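Long-range contacts in GCN5-related N-acetyltransferase (PDB 3GY9), which probably transfers an acyl group from acyl-coenzyme A to an acceptor, as a GCN5-related N-acetyltransferase whose substrate is not established: residues A[4-15]-A[45-55]; A[60-68]-A[78-88]. All blocks are in the same frame, centred on the assembly; numbering follows the deposited sequence. Where two conformers were deposited one is given.

Overall arrangement
Both contacts lie in the one mixed sheet of this single-chain protein, with centres about 10 Å apart. Contact 1 comes first along the chain and closes before contact 2 opens. It pairs the outermost strand 5-8 with strand 50-55, and 16 of the 29 residues between its segments are helical. Contact 2 is the hairpin of strands 61-69 and 76-84, nearer the centre of the chain. Strands 50-55 and 61-69 are neighbours, so the two contacts together make four successive antiparallel strands. Helix 93-105 packs on one side of them. Contact 1 forms the partly buried edge, whereas contact 2 is buried and carries part of the coenzyme A pocket.

Contact 1 (A[4-15]-A[45-55]); sequences VTIERVNDFDGY and QEDGEAMFVAL
Val53 is held tightly from both backbone and side chain. Its N and O bond to Glu7 O and Glu7 N, the latter at 2.8 Å. Its CG1 meets Val9 CG2 at 3.8 Å, and its CG2 lies 3.7 Å from Tyr15 CE1. Farther along, Val9 N donates an almost straight bond to Met51 O. Val9 CG1 sits over the centre of the Phe12 ring, whose CE1 also reaches Met51 CG. Gln45, bent at chi2 (-53°), makes a firm hydrogen bond from NE2 to Val9 O at 2.8 Å, with the acceptor in its amide plane. This is the antiparallel first strand pair of the GNAT fold, with strand 5-8 at the sheet edge. On the other face, Ile6 CD1 presses on Ala54 CB at 3.6 Å, and Ile6 and Phe52 both touch Lys100 of helix 93-105. The Arg8 guanidinium has Phe52 CE1 over one face, with the two planes 72° apart, while its NH2 makes a salt bridge to Glu104. The solvent side is looser and wetter. One water joins Thr5 OG1 to Leu55 O, and another joins Arg8 NH1 to Glu49 O. The Asn10 ND2 bond to Gln45 OE1 is weak, at 3.4 Å.

Contact 2 (A[60-68]-A[78-88]); sequences QVLACGGYM and RIRHVYVLPEA. With COA (coenzyme A), chain B; SO4 (sulfate ion), chain E; SO4 (sulfate ion), chain C; SO4 (sulfate ion), chain F.
The beta hairpin of strands 61-69 and 76-84 forms the centre of the GNAT sheet, and its second strand leads into the coenzyme A site. Antiparallel backbone bonds link Cys64 with Tyr83, Gly66 with Arg80, and Met68 with Arg78. Between the first two pairs the register slips by one residue, a beta bulge. There His81 takes a left-handed backbone conformation (phi 63°, psi 36°). Gly65 lies against Val82, where a CB would clash with Val82 CG2. Beyond the bulge, Ala63 CB touches Val84 CG2 at 3.8 Å, and Leu85 N bonds to Leu62 O. Val84 N is turned out of the hairpin and donates to O9P of coenzyme A at 3.0 Å. Gly92, Gly94, Ser90 and Thr95 hold the cofactor further along.

At the other end, Met68 and Arg80 lie across each other. Met68, here selenomethionine, brings SE to the edge of the Arg80 guanidinium, 3.5 Å from NH1. The His81 ring reaches over one guanidinium face, with NE2 above its centre. A bend at chi3 (67°) turns the group to two sulfates, probably from the crystallisation liquor. Arg80 NE bonds to O3 of the chain E sulfate at 2.8 Å, and NH2 to its O2. NH2 also donates to O3 of the chain F sulfate at 3.0 Å, while NH1 makes a salt bridge to Glu42. A leucine in place of Arg80 would probably leave Glu42 without its charged mate and both sulfates more weakly held. His81 N grips the chain E sulfate too, through O1 at 2.8 Å. The chemistry thus differs along the hairpin: the Val84 amide receives the cofactor, while from the bulge toward Met68, Arg80 and the His81 amide form a probably cationic patch that holds anions in this crystal.

Contact 1 (A[4-15]-A[45-55])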
loop_
_atom_site.group_PDB
_atom_site.type_symbol
_atom_site.label_atom_id
_atom_site.label_comp_id
_atom_site.label_asym_id
_atom_site.label_seq_id
_atom_site.Cartn_x
_atom_site.Cartn_y
_atom_site.Cartn_z
ATOM N N VAL A 4 13.335 0.627 -9.724
ATOM C CA VAL A 4 12.065 -0.041 -9.901
ATOM C C VAL A 4 11.133 0.871 -10.652
ATOM O O VAL A 4 11.340 2.089 -10.706
ATOM C CB VAL A 4 11.369 -0.450 -8.562
ATOM C CG1 VAL A 4 12.227 -1.427 -7.796
ATOM C CG2 VAL A 4 11.032 0.776 -7.700
ATOM N N THR A 5 10.112 0.261 -11.229
ATOM C CA THR A 5 8.987 0.981 -11.801
ATOM C C THR A 5 7.755 0.601 -10.974
ATOM O O THR A 5 7.598 -0.548 -10.583
ATOM C CB THR A 5 8.800 0.605 -13.271
ATOM O OG1 THR A 5 8.544 -0.799 -13.377
ATOM C CG2 THR A 5 10.038 0.936 -14.062
ATOM N N ILE A 6 6.906 1.576 -10.669
ATOM C CA ILE A 6 5.685 1.307 -9.939
ATOM C C ILE A 6 4.549 1.346 -10.959
ATOM O O ILE A 6 4.341 2.374 -11.625
ATOM C CB ILE A 6 5.397 2.352 -8.838
ATOM C CG1 ILE A 6 6.589 2.578 -7.890
ATOM C CG2 ILE A 6 4.152 1.951 -8.050
ATOM C CD1 ILE A 6 6.940 1.427 -7.023
ATOM N N GLU A 7 3.811 0.244 -11.056
ATOM C CA GLU A 7 2.768 0.072 -12.059
ATOM C C GLU A 7 1.419 -0.176 -11.384
ATOM O O GLU A 7 1.368 -0.854 -10.367
ATOM C CB GLU A 7 3.113 -1.126 -12.964
ATOM C CG GLU A 7 1.935 -1.621 -13.776
ATOM C CD GLU A 7 2.303 -2.540 -14.906
ATOM O OE1 GLU A 7 2.066 -2.149 -16.067
ATOM O OE2 GLU A 7 2.811 -3.645 -14.637
ATOM N N ARG A 8 0.340 0.334 -11.976
ATOM C CA ARG A 8 -1.024 -0.009 -11.572
ATOM C C ARG A 8 -1.390 -1.407 -12.045
ATOM O O ARG A 8 -1.144 -1.766 -13.203
ATOM C CB ARG A 8 -1.991 0.978 -12.218
ATOM C CG ARG A 8 -3.447 0.876 -11.834
ATOM C CD ARG A 8 -4.258 1.920 -12.620
ATOM N NE ARG A 8 -3.592 3.200 -12.516
ATOM C CZ ARG A 8 -3.703 4.029 -11.473
ATOM N NH1 ARG A 8 -4.602 3.813 -10.509
ATOM N NH2 ARG A 8 -2.961 5.115 -11.442
ATOM N N VAL A 9 -1.993 -2.190 -11.159
ATOM C CA VAL A 9 -2.432 -3.521 -11.487
ATOM C C VAL A 9 -3.813 -3.412 -12.097
ATOM O O VAL A 9 -4.772 -3.083 -11.402
ATOM C CB VAL A 9 -2.475 -4.421 -10.237
ATOM C CG1 VAL A 9 -3.059 -5.779 -10.553
ATOM C CG2 VAL A 9 -1.098 -4.548 -9.653
ATOM N N ASN A 10 -3.897 -3.661 -13.397
ATOM C CA ASN A 10 -5.170 -3.787 -14.086
ATOM C C ASN A 10 -5.492 -5.240 -14.422
ATOM O O ASN A 10 -6.637 -5.555 -14.740
ATOM C CB ASN A 10 -5.171 -2.959 -15.369
ATOM C CG ASN A 10 -5.006 -1.484 -15.109
ATOM O OD1 ASN A 10 -4.132 -0.848 -15.686
ATOM N ND2 ASN A 10 -5.834 -0.933 -14.221
ATOM N N ASP A 11 -4.492 -6.120 -14.337
ATOM C CA ASP A 11 -4.647 -7.544 -14.665
ATOM C C ASP A 11 -3.834 -8.351 -13.664
ATOM O O ASP A 11 -2.633 -8.556 -13.841
ATOM C CB ASP A 11 -4.185 -7.808 -16.103
ATOM C CG ASP A 11 -4.162 -9.302 -16.471
ATOM O OD1 ASP A 11 -4.714 -10.135 -15.721
ATOM O OD2 ASP A 11 -3.586 -9.629 -17.535
ATOM N N PHE A 12 -4.483 -8.793 -12.598
ATOM C CA PHE A 12 -3.769 -9.550 -11.563
ATOM C C PHE A 12 -3.124 -10.810 -12.123
ATOM O O PHE A 12 -2.121 -11.293 -11.604
ATOM C CB PHE A 12 -4.718 -9.936 -10.430
ATOM C CG PHE A 12 -4.948 -8.833 -9.439
ATOM C CD1 PHE A 12 -4.041 -8.590 -8.428
ATOM C CD2 PHE A 12 -6.082 -8.048 -9.520
ATOM C CE1 PHE A 12 -4.247 -7.554 -7.526
ATOM C CE2 PHE A 12 -6.299 -7.037 -8.598
ATOM C CZ PHE A 12 -5.384 -6.788 -7.625
ATOM N N ASP A 13 -3.714 -11.364 -13.166
ATOM C CA ASP A 13 -3.261 -12.643 -13.672
ATOM C C ASP A 13 -2.025 -12.539 -14.592
ATOM O O ASP A 13 -1.562 -13.539 -15.136
ATOM C CB ASP A 13 -4.429 -13.362 -14.345
ATOM C CG ASP A 13 -5.599 -13.580 -13.397
ATOM O OD1 ASP A 13 -5.370 -14.179 -12.331
ATOM O OD2 ASP A 13 -6.730 -13.119 -13.687
ATOM N N GLY A 14 -1.480 -11.333 -14.734
ATOM C CA GLY A 14 -0.336 -11.120 -15.603
ATOM C C GLY A 14 0.993 -11.009 -14.871
ATOM O O GLY A 14 1.985 -10.623 -15.486
ATOM N N TYR A 15 1.025 -11.341 -13.584
ATOM C CA TYR A 15 2.251 -11.251 -12.772
ATOM C C TYR A 15 2.502 -12.562 -12.096
ATOM O O TYR A 15 1.551 -13.287 -11.757
ATOM C CB TYR A 15 2.111 -10.204 -11.667
ATOM C CG TYR A 15 1.772 -8.829 -12.158
ATOM C CD1 TYR A 15 2.766 -7.942 -12.568
ATOM C CD2 TYR A 15 0.441 -8.422 -12.251
ATOM C CE1 TYR A 15 2.437 -6.661 -13.032
ATOM C CE2 TYR A 15 0.110 -7.161 -12.712
ATOM C CZ TYR A 15 1.100 -6.297 -13.095
ATOM O OH TYR A 15 0.733 -5.062 -13.553
ATOM N N GLN A 45 -10.113 -2.121 -8.858
ATOM C CA GLN A 45 -10.297 -1.640 -10.224
ATOM C C GLN A 45 -11.316 -0.505 -10.303
ATOM O O GLN A 45 -11.446 0.111 -11.355
ATOM C CB GLN A 45 -10.766 -2.767 -11.147
ATOM C CG GLN A 45 -9.805 -3.951 -11.257
ATOM C CD GLN A 45 -8.392 -3.530 -11.624
ATOM O OE1 GLN A 45 -8.162 -2.934 -12.686
ATOM N NE2 GLN A 45 -7.441 -3.827 -10.758
ATOM N N GLU A 46 -12.088 -0.265 -9.249
ATOM C CA GLU A 46 -13.177 0.691 -9.339
ATOM C C GLU A 46 -12.669 2.092 -9.023
ATOM O O GLU A 46 -11.517 2.288 -8.602
ATOM C CB GLU A 46 -14.296 0.292 -8.378
ATOM C CG GLU A 46 -14.858 -1.112 -8.619
ATOM C CD GLU A 46 -15.487 -1.288 -9.992
ATOM O OE1 GLU A 46 -15.971 -0.291 -10.567
ATOM O OE2 GLU A 46 -15.496 -2.431 -10.501
ATOM N N ASP A 47 -13.533 3.079 -9.233
ATOM C CA ASP A 47 -13.206 4.423 -8.808
ATOM C C ASP A 47 -12.871 4.411 -7.326
ATOM O O ASP A 47 -13.529 3.729 -6.539
ATOM C CB ASP A 47 -14.379 5.371 -9.033
ATOM C CG ASP A 47 -14.669 5.618 -10.500
ATOM O OD1 ASP A 47 -13.787 5.374 -11.350
ATOM O OD2 ASP A 47 -15.792 6.079 -10.784
ATOM N N GLY A 48 -11.877 5.199 -6.946
ATOM C CA GLY A 48 -11.525 5.373 -5.541
ATOM C C GLY A 48 -10.664 4.278 -4.974
ATOM O O GLY A 48 -10.454 4.214 -3.770
ATOM N N GLU A 49 -10.119 3.441 -5.842
ATOM C CA GLU A 49 -9.206 2.396 -5.376
ATOM C C GLU A 49 -8.162 2.095 -6.443
ATOM O O GLU A 49 -8.362 2.385 -7.628
ATOM C CB GLU A 49 -9.982 1.140 -4.967
ATOM C CG GLU A 49 -10.970 0.683 -5.995
ATOM C CD GLU A 49 -11.836 -0.495 -5.601
ATOM O OE1 GLU A 49 -12.320 -0.592 -4.447
ATOM O OE2 GLU A 49 -12.082 -1.310 -6.496
ATOM N N ALA A 50 -7.036 1.563 -6.004
ATOM C CA ALA A 50 -5.989 1.115 -6.916
ATOM C C ALA A 50 -5.060 0.174 -6.178
ATOM O O ALA A 50 -4.885 0.278 -4.953
ATOM C CB ALA A 50 -5.206 2.289 -7.427
HETATM N N MSE A 51 -4.418 -0.719 -6.939
HETATM C CA MSE A 51 -3.374 -1.579 -6.417
HETATM C C MSE A 51 -2.167 -1.379 -7.299
HETATM O O MSE A 51 -2.295 -1.336 -8.538
HETATM C CB MSE A 51 -3.790 -3.037 -6.463
HETATM C CG MSE A 51 -2.775 -4.028 -5.939
HETATM SE SE MSE A 51 -2.102 -3.669 -4.122
HETATM C CE MSE A 51 -3.779 -3.449 -3.258
ATOM N N PHE A 52 -1.004 -1.248 -6.661
ATOM C CA PHE A 52 0.249 -1.080 -7.387
ATOM C C PHE A 52 1.223 -2.205 -7.107
ATOM O O PHE A 52 1.181 -2.829 -6.055
ATOM C CB PHE A 52 0.912 0.249 -7.012
ATOM C CG PHE A 52 0.060 1.429 -7.303
ATOM C CD1 PHE A 52 -0.026 1.928 -8.590
ATOM C CD2 PHE A 52 -0.665 2.049 -6.298
ATOM C CE1 PHE A 52 -0.840 3.016 -8.874
ATOM C CE2 PHE A 52 -1.485 3.152 -6.583
ATOM C CZ PHE A 52 -1.559 3.631 -7.874
ATOM N N VAL A 53 2.112 -2.437 -8.074
ATOM C CA VAL A 53 3.269 -3.295 -7.873
ATOM C C VAL A 53 4.535 -2.549 -8.249
ATOM O O VAL A 53 4.511 -1.700 -9.160
ATOM C CB VAL A 53 3.225 -4.610 -8.710
ATOM C CG1 VAL A 53 2.259 -5.578 -8.082
ATOM C CG2 VAL A 53 2.909 -4.334 -10.164
ATOM N N ALA A 54 5.625 -2.894 -7.561
ATOM C CA ALA A 54 6.957 -2.404 -7.915
ATOM C C ALA A 54 7.629 -3.528 -8.689
ATOM O O ALA A 54 7.695 -4.651 -8.208
ATOM C CB ALA A 54 7.747 -2.078 -6.691
ATOM N N LEU A 55 8.084 -3.207 -9.893
ATOM C CA LEU A 55 8.753 -4.149 -10.756
ATOM C C LEU A 55 10.223 -3.826 -10.857
ATOM O O LEU A 55 10.610 -2.670 -11.075
ATOM C CB LEU A 55 8.160 -4.114 -12.151
ATOM C CG LEU A 55 6.699 -4.518 -12.255
ATOM C CD1 LEU A 55 6.280 -4.414 -13.689
ATOM C CD2 LEU A 55 6.444 -5.929 -11.757
HETATM O O HOH W 1 10.933 -2.075 -14.204
HETATM O O HOH W 2 -6.880 1.694 -10.420
HETATM O O HOH W 3 -5.577 -1.028 -9.625
#

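Contact 2 (A[60-68]-A[78-88])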
loop_
_atom_site.group_PDB
_atom_site.type_symbol
_atom_site.label_atom_id
_atom_site.label_comp_id
_atom_site.label_asym_id
_atom_site.label_seq_id
_atom_site.Cartn_x
_atom_site.Cartn_y
_atom_site.Cartn_z
ATOM N N GLN A 60 10.448 -8.472 -12.349
ATOM C CA GLN A 60 10.005 -9.296 -11.236
ATOM C C GLN A 60 9.307 -8.403 -10.219
ATOM O O GLN A 60 9.697 -7.246 -10.029
ATOM C CB GLN A 60 11.186 -10.008 -10.602
ATOM C CG GLN A 60 11.835 -10.978 -11.534
ATOM C CD GLN A 60 12.894 -11.829 -10.909
ATOM O OE1 GLN A 60 13.810 -11.324 -10.263
ATOM N NE2 GLN A 60 12.835 -13.125 -11.167
ATOM N N VAL A 61 8.265 -8.933 -9.591
ATOM C CA VAL A 61 7.493 -8.179 -8.599
ATOM C C VAL A 61 8.304 -8.107 -7.307
ATOM O O VAL A 61 8.646 -9.151 -6.718
ATOM C CB VAL A 61 6.143 -8.869 -8.276
ATOM C CG1 VAL A 61 5.454 -8.177 -7.093
ATOM C CG2 VAL A 61 5.255 -8.877 -9.483
ATOM N N LEU A 62 8.621 -6.888 -6.863
ATOM C CA LEU A 62 9.372 -6.719 -5.613
ATOM C C LEU A 62 8.514 -6.225 -4.435
ATOM O O LEU A 62 8.951 -6.311 -3.284
ATOM C CB LEU A 62 10.526 -5.746 -5.812
ATOM C CG LEU A 62 11.570 -6.074 -6.885
ATOM C CD1 LEU A 62 12.618 -5.015 -6.920
ATOM C CD2 LEU A 62 12.188 -7.439 -6.663
ATOM N N ALA A 63 7.319 -5.711 -4.738
ATOM C CA ALA A 63 6.437 -5.137 -3.727
ATOM C C ALA A 63 5.057 -4.926 -4.294
ATOM O O ALA A 63 4.866 -4.862 -5.509
ATOM C CB ALA A 63 6.970 -3.812 -3.254
ATOM N N CYS A 64 4.095 -4.820 -3.383
ATOM C CA CYS A 64 2.760 -4.411 -3.760
ATOM C C CYS A 64 2.212 -3.461 -2.709
ATOM O O CYS A 64 2.723 -3.418 -1.596
ATOM C CB CYS A 64 1.839 -5.643 -3.900
ATOM S SG CYS A 64 1.627 -6.623 -2.412
ATOM N N GLY A 65 1.148 -2.745 -3.082
ATOM C CA GLY A 65 0.450 -1.883 -2.123
ATOM C C GLY A 65 -0.536 -0.994 -2.835
ATOM O O GLY A 65 -0.316 -0.594 -3.966
ATOM N N GLY A 66 -1.612 -0.648 -2.143
ATOM C CA GLY A 66 -2.632 0.143 -2.779
ATOM C C GLY A 66 -3.532 0.795 -1.785
ATOM O O GLY A 66 -3.177 0.970 -0.626
ATOM N N TYR A 67 -4.709 1.176 -2.261
ATOM C CA TYR A 67 -5.684 1.862 -1.420
ATOM C C TYR A 67 -7.094 1.609 -1.919
ATOM O O TYR A 67 -7.320 1.249 -3.079
ATOM C CB TYR A 67 -5.400 3.377 -1.392
ATOM C CG TYR A 67 -5.694 4.054 -2.697
ATOM C CD1 TYR A 67 -4.719 4.152 -3.697
ATOM C CD2 TYR A 67 -6.950 4.592 -2.957
ATOM C CE1 TYR A 67 -5.000 4.765 -4.919
ATOM C CE2 TYR A 67 -7.242 5.195 -4.186
ATOM C CZ TYR A 67 -6.254 5.278 -5.162
ATOM O OH TYR A 67 -6.574 5.883 -6.375
HETATM N N MSE A 68 -8.042 1.781 -1.011
HETATM C CA MSE A 68 -9.450 1.722 -1.332
HETATM C C MSE A 68 -10.239 2.446 -0.242
HETATM O O MSE A 68 -9.669 2.993 0.691
HETATM C CB MSE A 68 -9.907 0.268 -1.501
HETATM C CG MSE A 68 -9.795 -0.580 -0.255
HETATM SE SE MSE A 68 -10.490 -2.384 -0.481
HETATM C CE MSE A 68 -12.353 -1.943 -0.364
ATOM N N ARG A 78 -8.280 3.804 2.918
ATOM C CA ARG A 78 -7.428 2.893 3.654
ATOM C C ARG A 78 -6.308 2.421 2.743
ATOM O O ARG A 78 -6.584 1.952 1.624
ATOM C CB ARG A 78 -8.241 1.681 4.105
ATOM C CG ARG A 78 -7.454 0.799 5.040
ATOM C CD ARG A 78 -8.262 -0.431 5.423
ATOM N NE ARG A 78 -7.625 -1.187 6.509
ATOM C CZ ARG A 78 -7.909 -1.023 7.803
ATOM N NH1 ARG A 78 -8.761 -0.107 8.223
ATOM N NH2 ARG A 78 -7.267 -1.746 8.700
ATOM N N ILE A 79 -5.057 2.572 3.189
ATOM C CA ILE A 79 -3.910 2.034 2.486
ATOM C C ILE A 79 -3.764 0.565 2.869
ATOM O O ILE A 79 -3.746 0.246 4.046
ATOM C CB ILE A 79 -2.651 2.848 2.814
ATOM C CG1 ILE A 79 -2.827 4.276 2.254
ATOM C CG2 ILE A 79 -1.398 2.165 2.267
ATOM C CD1 ILE A 79 -1.755 5.259 2.696
ATOM N N ARG A 80 -3.741 -0.316 1.862
ATOM C CA ARG A 80 -3.848 -1.746 2.098
ATOM C C ARG A 80 -2.783 -2.545 1.419
ATOM O O ARG A 80 -2.334 -2.222 0.328
ATOM C CB ARG A 80 -5.184 -2.254 1.571
ATOM C CG ARG A 80 -6.376 -1.503 2.161
ATOM C CD ARG A 80 -7.649 -2.334 2.112
ATOM N NE ARG A 80 -7.579 -3.497 2.982
ATOM C CZ ARG A 80 -8.433 -4.515 2.965
ATOM N NH1 ARG A 80 -9.439 -4.555 2.109
ATOM N NH2 ARG A 80 -8.239 -5.531 3.781
ATOM N N HIS A 81 -2.435 -3.646 2.071
ATOM C CA HIS A 81 -1.642 -4.711 1.462
ATOM C C HIS A 81 -0.251 -4.289 1.049
ATOM O O HIS A 81 0.274 -4.760 0.048
ATOM C CB HIS A 81 -2.374 -5.342 0.266
ATOM C CG HIS A 81 -3.794 -5.729 0.548
ATOM N ND1 HIS A 81 -4.152 -6.581 1.569
ATOM C CD2 HIS A 81 -4.949 -5.379 -0.072
ATOM C CE1 HIS A 81 -5.465 -6.756 1.549
ATOM N NE2 HIS A 81 -5.971 -6.013 0.577
ATOM N N VAL A 82 0.381 -3.415 1.816
ATOM C CA VAL A 82 1.723 -2.952 1.492
ATOM C C VAL A 82 2.740 -3.964 1.982
ATOM O O VAL A 82 2.785 -4.286 3.160
ATOM C CB VAL A 82 2.011 -1.599 2.175
ATOM C CG1 VAL A 82 3.485 -1.239 2.035
ATOM C CG2 VAL A 82 1.112 -0.523 1.590
ATOM N N TYR A 83 3.547 -4.469 1.061
ATOM C CA TYR A 83 4.555 -5.489 1.388
ATOM C C TYR A 83 5.707 -5.395 0.398
ATOM O O TYR A 83 5.475 -5.330 -0.811
ATOM C CB TYR A 83 3.944 -6.896 1.310
ATOM C CG TYR A 83 4.921 -7.966 1.706
ATOM C CD1 TYR A 83 5.172 -8.248 3.042
ATOM C CD2 TYR A 83 5.603 -8.685 0.743
ATOM C CE1 TYR A 83 6.086 -9.228 3.410
ATOM C CE2 TYR A 83 6.530 -9.666 1.112
ATOM C CZ TYR A 83 6.768 -9.923 2.434
ATOM O OH TYR A 83 7.676 -10.894 2.817
ATOM N N VAL A 84 6.936 -5.378 0.911
ATOM C CA VAL A 84 8.141 -5.388 0.075
ATOM C C VAL A 84 8.883 -6.681 0.376
ATOM O O VAL A 84 9.040 -7.048 1.541
ATOM C CB VAL A 84 9.070 -4.200 0.415
ATOM C CG1 VAL A 84 10.348 -4.227 -0.431
ATOM C CG2 VAL A 84 8.323 -2.900 0.197
ATOM N N LEU A 85 9.326 -7.378 -0.675
ATOM C CA LEU A 85 10.111 -8.613 -0.501
ATOM C C LEU A 85 11.296 -8.339 0.400
ATOM O O LEU A 85 11.963 -7.309 0.257
ATOM C CB LEU A 85 10.643 -9.155 -1.836
ATOM C CG LEU A 85 9.704 -9.896 -2.787
ATOM C CD1 LEU A 85 10.488 -10.260 -4.035
ATOM C CD2 LEU A 85 9.109 -11.148 -2.138
ATOM N N PRO A 86 11.566 -9.256 1.354
ATOM C CA PRO A 86 12.664 -9.017 2.288
ATOM C C PRO A 86 13.983 -8.582 1.639
ATOM O O PRO A 86 14.606 -7.618 2.091
ATOM C CB PRO A 86 12.806 -10.362 3.015
ATOM C CG PRO A 86 11.426 -10.904 3.010
ATOM C CD PRO A 86 10.861 -10.524 1.678
ATOM N N GLU A 87 14.395 -9.251 0.567
ATOM C CA GLU A 87 15.688 -8.940 -0.065
ATOM C C GLU A 87 15.712 -7.583 -0.781
ATOM O O GLU A 87 16.797 -7.063 -1.086
ATOM C CB GLU A 87 16.087 -10.060 -1.037
ATOM C CG GLU A 87 15.172 -10.173 -2.264
ATOM C CD GLU A 87 15.175 -11.565 -2.885
ATOM O OE1 GLU A 87 14.147 -12.282 -2.760
ATOM O OE2 GLU A 87 16.213 -11.937 -3.482
ATOM N N ALA A 88 14.532 -6.993 -0.997
ATOM C CA ALA A 88 14.397 -5.721 -1.711
ATOM C C ALA A 88 14.142 -4.540 -0.786
ATOM O O ALA A 88 13.994 -3.418 -1.264
ATOM C CB ALA A 88 13.303 -5.800 -2.748
HETATM N N1A COA B . 12.097 -3.371 7.577
HETATM C C2A COA B . 11.205 -2.455 8.103
HETATM N N3A COA B . 11.366 -1.102 7.875
HETATM C C4A COA B . 12.410 -0.675 7.122
HETATM C C5A COA B . 13.322 -1.579 6.584
HETATM C C6A COA B . 13.159 -2.941 6.816
HETATM N N6A COA B . 14.067 -3.818 6.409
HETATM N N7A COA B . 14.244 -0.861 5.895
HETATM C C8A COA B . 13.940 0.452 5.984
HETATM N N9A COA B . 12.809 0.573 6.753
HETATM C C1B COA B . 12.132 1.809 7.155
HETATM C C2B COA B . 13.113 2.856 7.662
HETATM O O2B COA B . 12.514 3.598 8.706
HETATM C C3B COA B . 13.342 3.732 6.458
HETATM O O3B COA B . 13.693 5.056 6.773
HETATM P P3B COA B . 15.197 5.526 6.453
HETATM O O7A COA B . 15.367 6.976 6.838
HETATM O O8A COA B . 16.121 4.634 7.244
HETATM O O9A COA B . 15.495 5.362 4.981
HETATM C C4B COA B . 11.985 3.679 5.792
HETATM O O4B COA B . 11.497 2.371 6.023
HETATM C C5B COA B . 12.031 4.007 4.298
HETATM O O5B COA B . 12.901 3.120 3.644
HETATM P P1A COA B . 12.498 2.321 2.291
HETATM O O1A COA B . 11.765 3.199 1.327
HETATM O O2A COA B . 13.784 1.744 1.798
HETATM O O3A COA B . 11.578 1.181 2.926
HETATM P P2A COA B . 11.273 -0.281 2.351
HETATM O O4A COA B . 11.370 -0.352 0.837
HETATM O O5A COA B . 12.050 -1.279 3.127
HETATM O O6A COA B . 9.721 -0.384 2.739
HETATM C CBP COA B . 8.371 -1.481 4.436
HETATM C CCP COA B . 9.289 -0.303 4.096
HETATM C CDP COA B . 7.100 -1.375 3.598
HETATM C CEP COA B . 8.010 -1.371 5.931
HETATM C CAP COA B . 9.091 -2.808 4.124
HETATM O OAP COA B . 10.341 -2.826 4.779
HETATM C C9P COA B . 8.275 -3.985 4.581
HETATM O O9P COA B . 7.258 -4.524 3.781
HETATM N N8P COA B . 8.589 -4.448 5.787
HETATM C C7P COA B . 7.907 -5.591 6.381
HETATM C C6P COA B . 7.758 -5.426 7.894
HETATM C C5P COA B . 9.110 -5.480 8.569
HETATM O O5P COA B . 10.150 -5.324 7.905
HETATM N N4P COA B . 9.112 -5.705 9.881
HETATM C C3P COA B . 10.290 -5.495 10.694
HETATM C C2P COA B . 11.380 -6.531 10.421
HETATM S S1P COA B . 10.854 -8.254 10.608
HETATM S S SO4 E . -4.596 -4.273 5.211
HETATM O O1 SO4 E . -3.265 -4.463 4.630
HETATM O O2 SO4 E . -5.387 -5.495 5.114
HETATM O O3 SO4 E . -5.282 -3.182 4.536
HETATM O O4 SO4 E . -4.468 -3.893 6.624
HETATM S S SO4 C . 9.313 -14.043 -12.476
HETATM O O1 SO4 C . 10.724 -14.279 -12.753
HETATM O O2 SO4 C . 8.868 -12.866 -13.208
HETATM O O3 SO4 C . 9.142 -13.816 -11.047
HETATM O O4 SO4 C . 8.516 -15.193 -12.888
HETATM S S SO4 F . -9.295 -8.839 3.175
HETATM O O1 SO4 F . -8.081 -8.603 3.957
HETATM O O2 SO4 F . -8.893 -9.062 1.788
HETATM O O3 SO4 F . -10.206 -7.697 3.353
HETATM O O4 SO4 F . -9.955 -10.046 3.650
#